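Local coordinates for Glyoxalase/bleomycin resistance protein/dioxygenase (Albidiferax ferrireducens T118, PDB 4QB5) that is of unknown function but belongs to the glyoxalase/bleomycin resistance protein/dioxygenase superfamily and may act as a dioxygenase, at residues H26-V31 against K57-Y62; Y131-D134 against N138-C141. One frame throughout, in Å; residues are numbered along the deposited sequence.

Interaction 1 of 2, residues H26-V31 against K57-Y62; sequences HVMVGV and KSRYFY
Arg59, whose CG packs 4.0 Å from CE of Met28, gives its NE to the backbone O of Asn56, and this hydrogen bond ties the guanidinium back to its own chain just before the strand. The same guanidinium is faced by Phe61, with CE2 3.3 Å above its plane and offset toward the rim, while Arg59 CZ lies at the edge of the Phe61 ring. Edge therefore meets face, and the stem of Arg59 and the ring form a surface for Met28, modelled as selenomethionine. Its CG stands beside the backbone N (chi1 -45°); the bend at chi2 carries SE to Phe61, and that at chi3 turns CE to meet both ring and Arg59 CG. SE comes 3.7 Å from CE1 of Phe61 and 4.8 Å from the ring centroid, 64° off the normal, an oblique Met-aromatic contact. The CA atoms of Met28 and Phe61 are 8.8 Å apart, too far for direct strand pairing; strand 67-72 runs between, and Gly70, whose backbone is hydrogen-bonded to Val27 and Val29, brings no side chain. On the second subunit, Thr87 packs against Met28. Such side-chain bridging over a central strand belongs to the mixed sheet of a vicinal oxygen chelate βαβββ module, here continued across the dimer interface.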
ATOM      1  N   HIS C  26       7.838  -1.533   1.074  1.00 15.81           N
ATOM      2  CA  HIS C  26       6.933  -2.483   1.715  1.00 15.35           C
ATOM      3  C   HIS C  26       5.543  -1.916   1.925  1.00 16.02           C
ATOM      4  O   HIS C  26       5.388  -0.670   1.954  1.00 16.56           O
ATOM      5  CB  HIS C  26       7.530  -2.954   3.083  1.00 14.81           C
ATOM      6  CG  HIS C  26       7.540  -1.901   4.142  1.00 15.77           C
ATOM      7  ND1 HIS C  26       8.348  -0.784   4.071  1.00 17.57           N
ATOM      8  CD2 HIS C  26       6.903  -1.822   5.341  1.00 17.30           C
ATOM      9  CE1 HIS C  26       8.182  -0.050   5.166  1.00 18.36           C
ATOM     10  NE2 HIS C  26       7.322  -0.670   5.960  1.00 17.98           N
ATOM     11  N   VAL C  27       4.537  -2.797   2.079  1.00 15.12           N
ATOM     12  CA  VAL C  27       3.197  -2.390   2.402  1.00 14.29           C
ATOM     13  C   VAL C  27       2.692  -3.319   3.475  1.00 15.04           C
ATOM     14  O   VAL C  27       2.807  -4.585   3.343  1.00 14.99           O
ATOM     15  CB  VAL C  27       2.241  -2.443   1.176  1.00 15.53           C
ATOM     16  CG1 VAL C  27       0.854  -1.909   1.533  1.00 17.47           C
ATOM     17  CG2 VAL C  27       2.791  -1.675   0.013  1.00 15.91           C
HETATM   18  N   MSE C  28       2.136  -2.743   4.549  1.00 14.28           N
HETATM   19  CA  MSE C  28       1.518  -3.523   5.632  1.00 14.66           C
HETATM   20  C   MSE C  28       0.059  -3.214   5.612  1.00 14.03           C
HETATM   21  O   MSE C  28      -0.349  -2.061   5.223  1.00 12.99           O
HETATM   22  CB  MSE C  28       2.053  -3.081   6.983  1.00 16.36           C
HETATM   23  CG  MSE C  28       3.543  -2.891   7.031  1.00 20.34           C
HETATM   24 SE   MSE C  28       4.421  -4.671   6.883  1.00 30.73          SE
HETATM   25  CE  MSE C  28       3.734  -5.348   8.608  1.00 26.50           C
ATOM     26  N   VAL C  29      -0.775  -4.201   5.914  1.00 13.70           N
ATOM     27  CA  VAL C  29      -2.190  -3.966   6.223  1.00 13.76           C
ATOM     28  C   VAL C  29      -2.501  -4.537   7.592  1.00 15.49           C
ATOM     29  O   VAL C  29      -1.860  -5.471   8.050  1.00 13.15           O
ATOM     30  CB  VAL C  29      -3.186  -4.546   5.182  1.00 15.00           C
ATOM     31  CG1 VAL C  29      -2.978  -3.896   3.816  1.00 15.36           C
ATOM     32  CG2 VAL C  29      -3.085  -6.074   5.071  1.00 15.50           C
ATOM     33  N   GLY C  30      -3.521  -3.979   8.239  1.00 15.03           N
ATOM     34  CA  GLY C  30      -3.928  -4.490   9.538  1.00 15.63           C
ATOM     35  C   GLY C  30      -4.916  -5.612   9.454  1.00 15.21           C
ATOM     36  O   GLY C  30      -5.793  -5.625   8.607  1.00 15.89           O
ATOM     37  N   VAL C  31      -4.746  -6.628  10.285  1.00 15.65           N
ATOM     38  CA  VAL C  31      -5.725  -7.719  10.307  1.00 15.30           C
ATOM     39  C   VAL C  31      -6.140  -8.008  11.753  1.00 15.76           C
ATOM     40  O   VAL C  31      -5.379  -7.739  12.673  1.00 16.84           O
ATOM     41  CB  VAL C  31      -5.126  -9.010   9.668  1.00 16.56           C
ATOM     42  CG1 VAL C  31      -4.669  -8.735   8.265  1.00 16.49           C
ATOM     43  CG2 VAL C  31      -3.958  -9.566  10.474  1.00 16.29           C
ATOM     44  N   LYS C  57       7.126 -11.461  15.170  1.00 31.39           N
ATOM     45  CA  LYS C  57       6.332 -10.763  16.176  1.00 31.26           C
ATOM     46  C   LYS C  57       4.868 -10.971  15.807  1.00 29.71           C
ATOM     47  O   LYS C  57       4.528 -12.051  15.376  1.00 28.35           O
ATOM     48  CB  LYS C  57       6.730  -9.280  16.257  1.00 36.23           C
ATOM     49  CG  LYS C  57       8.195  -9.058  16.659  1.00 45.05           C
ATOM     50  CD  LYS C  57       8.456  -7.676  17.290  1.00 48.65           C
ATOM     51  CE  LYS C  57       9.286  -6.745  16.415  1.00 53.23           C
ATOM     52  NZ  LYS C  57       9.504  -5.450  17.124  1.00 57.38           N
ATOM     53  N   SER C  58       3.991  -9.977  15.940  1.00 26.33           N
ATOM     54  CA  SER C  58       2.590 -10.187  15.528  1.00 27.74           C
ATOM     55  C   SER C  58       2.320  -9.811  14.061  1.00 25.31           C
ATOM     56  O   SER C  58       1.344  -9.073  13.764  1.00 21.11           O
ATOM     57  CB  SER C  58       1.614  -9.478  16.466  1.00 27.04           C
ATOM     58  OG  SER C  58       1.865  -9.894  17.790  1.00 31.47           O
ATOM     59  N   ARG C  59       3.171 -10.351  13.174  1.00 22.46           N
ATOM     60  CA  ARG C  59       3.099 -10.142  11.730  1.00 21.99           C
ATOM     61  C   ARG C  59       3.485 -11.381  10.957  1.00 21.92           C
ATOM     62  O   ARG C  59       4.322 -12.200  11.408  1.00 19.58           O
ATOM     63  CB  ARG C  59       4.101  -9.103  11.274  1.00 24.35           C
ATOM     64  CG  ARG C  59       3.932  -7.733  11.866  1.00 27.81           C
ATOM     65  CD  ARG C  59       4.912  -7.382  12.967  1.00 28.44           C
ATOM     66  NE  ARG C  59       6.337  -7.582  12.701  1.00 26.79           N
ATOM     67  CZ  ARG C  59       7.251  -6.636  12.491  1.00 30.87           C
ATOM     68  NH1 ARG C  59       6.944  -5.340  12.353  1.00 33.38           N
ATOM     69  NH2 ARG C  59       8.521  -6.994  12.384  1.00 35.38           N
ATOM     70  N   TYR C  60       2.967 -11.464   9.737  1.00 19.99           N
ATOM     71  CA  TYR C  60       3.518 -12.341   8.748  1.00 20.76           C
ATOM     72  C   TYR C  60       3.948 -11.531   7.543  1.00 20.34           C
ATOM     73  O   TYR C  60       3.171 -10.669   7.049  1.00 17.36           O
ATOM     74  CB  TYR C  60       2.486 -13.390   8.324  1.00 22.07           C
ATOM     75  CG  TYR C  60       2.282 -14.518   9.321  1.00 24.10           C
ATOM     76  CD1 TYR C  60       3.143 -15.620   9.362  1.00 22.72           C
ATOM     77  CD2 TYR C  60       1.202 -14.505  10.186  1.00 23.68           C
ATOM     78  CE1 TYR C  60       2.937 -16.655  10.280  1.00 26.97           C
ATOM     79  CE2 TYR C  60       1.007 -15.512  11.105  1.00 23.14           C
ATOM     80  CZ  TYR C  60       1.871 -16.585  11.146  1.00 23.73           C
ATOM     81  OH  TYR C  60       1.576 -17.557  12.063  1.00 24.83           O
ATOM     82  N   PHE C  61       5.122 -11.879   7.026  1.00 18.18           N
ATOM     83  CA  PHE C  61       5.761 -11.199   5.900  1.00 19.27           C
ATOM     84  C   PHE C  61       5.845 -12.093   4.698  1.00 20.46           C
ATOM     85  O   PHE C  61       6.111 -13.321   4.818  1.00 21.37           O
ATOM     86  CB  PHE C  61       7.184 -10.763   6.268  1.00 20.17           C
ATOM     87  CG  PHE C  61       7.216  -9.575   7.164  1.00 22.67           C
ATOM     88  CD1 PHE C  61       6.970  -8.320   6.649  1.00 22.65           C
ATOM     89  CD2 PHE C  61       7.465  -9.704   8.502  1.00 24.51           C
ATOM     90  CE1 PHE C  61       6.994  -7.206   7.465  1.00 25.39           C
ATOM     91  CE2 PHE C  61       7.473  -8.585   9.341  1.00 24.19           C
ATOM     92  CZ  PHE C  61       7.248  -7.347   8.829  1.00 24.60           C
ATOM     93  N   TYR C  62       5.617 -11.472   3.546  1.00 18.10           N
ATOM     94  CA  TYR C  62       5.604 -12.127   2.238  1.00 19.45           C
ATOM     95  C   TYR C  62       6.618 -11.371   1.383  1.00 21.23           C
ATOM     96  O   TYR C  62       6.351 -10.267   0.860  1.00 20.49           O
ATOM     97  CB  TYR C  62       4.197 -11.993   1.599  1.00 17.55           C
ATOM     98  CG  TYR C  62       3.158 -12.774   2.341  1.00 16.15           C
ATOM     99  CD1 TYR C  62       2.578 -12.283   3.483  1.00 14.73           C
ATOM    100  CD2 TYR C  62       2.764 -14.048   1.899  1.00 16.06           C
ATOM    101  CE1 TYR C  62       1.622 -13.004   4.170  1.00 14.40           C
ATOM    102  CE2 TYR C  62       1.842 -14.774   2.595  1.00 14.90           C
ATOM    103  CZ  TYR C  62       1.290 -14.271   3.740  1.00 15.03           C
ATOM    104  OH  TYR C  62       0.340 -15.044   4.364  1.00 15.45           O
TER

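Interaction 2 of 2, residues Y131-D134 against N138-C141; sequences YLRD and NKIC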
ATOM      1  N   TYR C 131     -10.451  -7.566  -8.564  1.00 15.69           N
ATOM      2  CA  TYR C 131     -10.617  -6.956  -7.258  1.00 18.17           C
ATOM      3  C   TYR C 131     -11.212  -7.856  -6.205  1.00 17.18           C
ATOM      4  O   TYR C 131     -12.116  -8.592  -6.484  1.00 18.44           O
ATOM      5  CB  TYR C 131     -11.494  -5.701  -7.341  1.00 20.48           C
ATOM      6  CG  TYR C 131     -10.820  -4.445  -7.942  1.00 22.04           C
ATOM      7  CD1 TYR C 131     -10.122  -3.538  -7.147  1.00 23.49           C
ATOM      8  CD2 TYR C 131     -10.919  -4.177  -9.293  1.00 24.38           C
ATOM      9  CE1 TYR C 131      -9.536  -2.385  -7.679  1.00 25.07           C
ATOM     10  CE2 TYR C 131     -10.330  -3.040  -9.856  1.00 26.36           C
ATOM     11  CZ  TYR C 131      -9.633  -2.154  -9.050  1.00 26.35           C
ATOM     12  OH  TYR C 131      -9.097  -1.015  -9.629  1.00 30.97           O
ATOM     13  N   LEU C 132     -10.739  -7.729  -4.966  1.00 16.07           N
ATOM     14  CA  LEU C 132     -11.284  -8.458  -3.798  1.00 16.24           C
ATOM     15  C   LEU C 132     -11.236  -7.594  -2.555  1.00 14.92           C
ATOM     16  O   LEU C 132     -10.494  -6.615  -2.506  1.00 15.61           O
ATOM     17  CB  LEU C 132     -10.384  -9.658  -3.402  1.00 17.57           C
ATOM     18  CG  LEU C 132     -10.267 -10.804  -4.361  1.00 19.79           C
ATOM     19  CD1 LEU C 132      -9.053 -11.640  -3.969  1.00 21.73           C
ATOM     20  CD2 LEU C 132     -11.566 -11.636  -4.352  1.00 19.12           C
ATOM     21  N   ARG C 133     -11.974  -8.004  -1.544  1.00 14.12           N
ATOM     22  CA  ARG C 133     -11.704  -7.588  -0.160  1.00 16.02           C
ATOM     23  C   ARG C 133     -11.191  -8.817   0.545  1.00 15.88           C
ATOM     24  O   ARG C 133     -11.818  -9.893   0.423  1.00 15.74           O
ATOM     25  CB  ARG C 133     -12.979  -7.072   0.550  1.00 17.41           C
ATOM     26  CG  ARG C 133     -13.451  -5.774  -0.091  1.00 24.42           C
ATOM     27  CD  ARG C 133     -14.539  -5.057   0.657  1.00 30.32           C
ATOM     28  NE  ARG C 133     -14.315  -3.606   0.541  1.00 38.50           N
ATOM     29  CZ  ARG C 133     -14.722  -2.827  -0.447  1.00 42.70           C
ATOM     30  NH1 ARG C 133     -15.442  -3.308  -1.497  1.00 51.61           N
ATOM     31  NH2 ARG C 133     -14.452  -1.526  -0.350  1.00 40.84           N
ATOM     32  N   ASP C 134     -10.158  -8.629   1.343  1.00 14.04           N
ATOM     33  CA  ASP C 134      -9.654  -9.669   2.211  1.00 14.76           C
ATOM     34  C   ASP C 134     -10.662  -9.870   3.389  1.00 15.36           C
ATOM     35  O   ASP C 134     -11.698  -9.195   3.473  1.00 14.76           O
ATOM     36  CB  ASP C 134      -8.169  -9.418   2.583  1.00 14.04           C
ATOM     37  CG  ASP C 134      -7.963  -8.417   3.723  1.00 14.86           C
ATOM     38  OD1 ASP C 134      -8.944  -7.889   4.315  1.00 13.57           O
ATOM     39  OD2 ASP C 134      -6.751  -8.150   4.051  1.00 15.34           O
ATOM     40  N   ASN C 138      -9.900  -5.201   3.835  1.00 15.37           N
ATOM     41  CA  ASN C 138      -8.881  -4.523   3.007  1.00 15.71           C
ATOM     42  C   ASN C 138      -9.126  -4.743   1.503  1.00 16.26           C
ATOM     43  O   ASN C 138      -9.308  -5.877   1.059  1.00 15.20           O
ATOM     44  CB  ASN C 138      -7.446  -4.958   3.334  1.00 16.79           C
ATOM     45  CG  ASN C 138      -7.067  -4.715   4.799  1.00 18.49           C
ATOM     46  OD1 ASN C 138      -6.749  -5.652   5.537  1.00 20.12           O
ATOM     47  ND2 ASN C 138      -7.091  -3.468   5.216  1.00 17.10           N
ATOM     48  N   LYS C 139      -9.114  -3.654   0.715  1.00 14.48           N
ATOM     49  CA  LYS C 139      -9.405  -3.735  -0.698  1.00 16.44           C
ATOM     50  C   LYS C 139      -8.142  -3.968  -1.462  1.00 15.50           C
ATOM     51  O   LYS C 139      -7.195  -3.207  -1.311  1.00 15.35           O
ATOM     52  CB  LYS C 139     -10.103  -2.435  -1.188  1.00 16.82           C
ATOM     53  CG  LYS C 139     -10.613  -2.541  -2.600  1.00 21.33           C
ATOM     54  CD  LYS C 139     -11.431  -1.297  -2.961  1.00 26.06           C
ATOM     55  CE  LYS C 139     -12.152  -1.504  -4.259  1.00 31.14           C
ATOM     56  NZ  LYS C 139     -12.653  -0.187  -4.763  1.00 34.74           N
ATOM     57  N   ILE C 140      -8.113  -5.038  -2.266  1.00 14.38           N
ATOM     58  CA  ILE C 140      -6.868  -5.463  -2.951  1.00 14.20           C
ATOM     59  C   ILE C 140      -7.205  -5.838  -4.383  1.00 13.38           C
ATOM     60  O   ILE C 140      -8.362  -6.077  -4.716  1.00 13.04           O
ATOM     61  CB  ILE C 140      -6.163  -6.644  -2.210  1.00 15.07           C
ATOM     62  CG1 ILE C 140      -7.063  -7.900  -2.259  1.00 17.02           C
ATOM     63  CG2 ILE C 140      -5.849  -6.225  -0.767  1.00 16.04           C
ATOM     64  CD1 ILE C 140      -6.537  -9.098  -1.506  1.00 17.73           C
ATOM     65  N   CYS C 141      -6.227  -5.869  -5.258  1.00 13.60           N
ATOM     66  CA  CYS C 141      -6.457  -6.376  -6.602  1.00 14.49           C
ATOM     67  C   CYS C 141      -5.185  -6.912  -7.158  1.00 14.71           C
ATOM     68  O   CYS C 141      -4.071  -6.705  -6.589  1.00 14.51           O
ATOM     69  CB  CYS C 141      -7.021  -5.307  -7.553  1.00 18.18           C
ATOM     70  SG  CYS C 141      -5.887  -3.979  -7.759  1.00 21.35           S
TER
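Asp134 meets Asn138 along its whole length. Its CB lies 4.0 Å from the main-chain O of Asn138, and its CG is 3.5 Å from CB of the same residue. At the tip the two oxygens separate in role: OD1 accepts the backbone N-H of Asn138 at 2.9 Å and also that of Asp136, whereas OD2 hydrogen-bonds the hydroxyl of Tyr41 on helix 34-46. The N-H of Asn138 comes from 54° out of the carboxylate plane and the bond is bent, 135° at the hydrogen. With CG between the backbone N and the carbonyl carbon (chi1 82°), the carboxylate is folded back over the turn, and two backbone N-H groups and the Tyr41 hydroxyl hold this buried group in place. The main chain closes the same end through Asp134 N to Asn138 O.

Beyond the turn, the ladder is antiparallel. Leu132 and Ile140 form a hydrogen-bonded pair, N to O both ways at 2.9 Å and nearly straight; their side chains, CB to CG1 3.9 Å apart, lie on the helix-covered face, where both touch Leu44 of helix 34-46 and Leu132 also meets helix 95-107. Arg133 with Lys139 and Tyr131 with Cys141 are non-hydrogen-bonded pairs on the other face. There Cys141 CB sits over one face of the Tyr131 ring, 3.9 Å from its centroid, a CH-pi contact with SG placed obliquely beside it. The extended Lys139 chain runs along this face; its CD lies over the Arg133 guanidinium and its CE approaches Tyr131 CD1. These features define a β-hairpin whose connection opens with an Asx-turn bond from Asp134 OD1 to Asp136 N, joining the last two strands of the second βαβββ module of the vicinal oxygen chelate fold.

Interaction 2 is a buried contact about 6 Å from the chain centre, whereas interaction 1 is partly buried at about 11 Å; their centres are 15 Å apart. They belong to different four-stranded sheets, each of strand order 1-4-3-2. Neighbouring strands meet in interaction 2, which buries 503 Å² through a backbone ladder and a carboxylate; next-but-one strands meet in interaction 1, with 115 Å² and side-chain packing alone. Helix 34-46 touches segments of both: Tyr62 packs on Tyr41, as does Ile140. Val29, next to Met28 in sequence, packs on Asn138. Both border the second subunit, where Cys141 packs on His26 of the other chain.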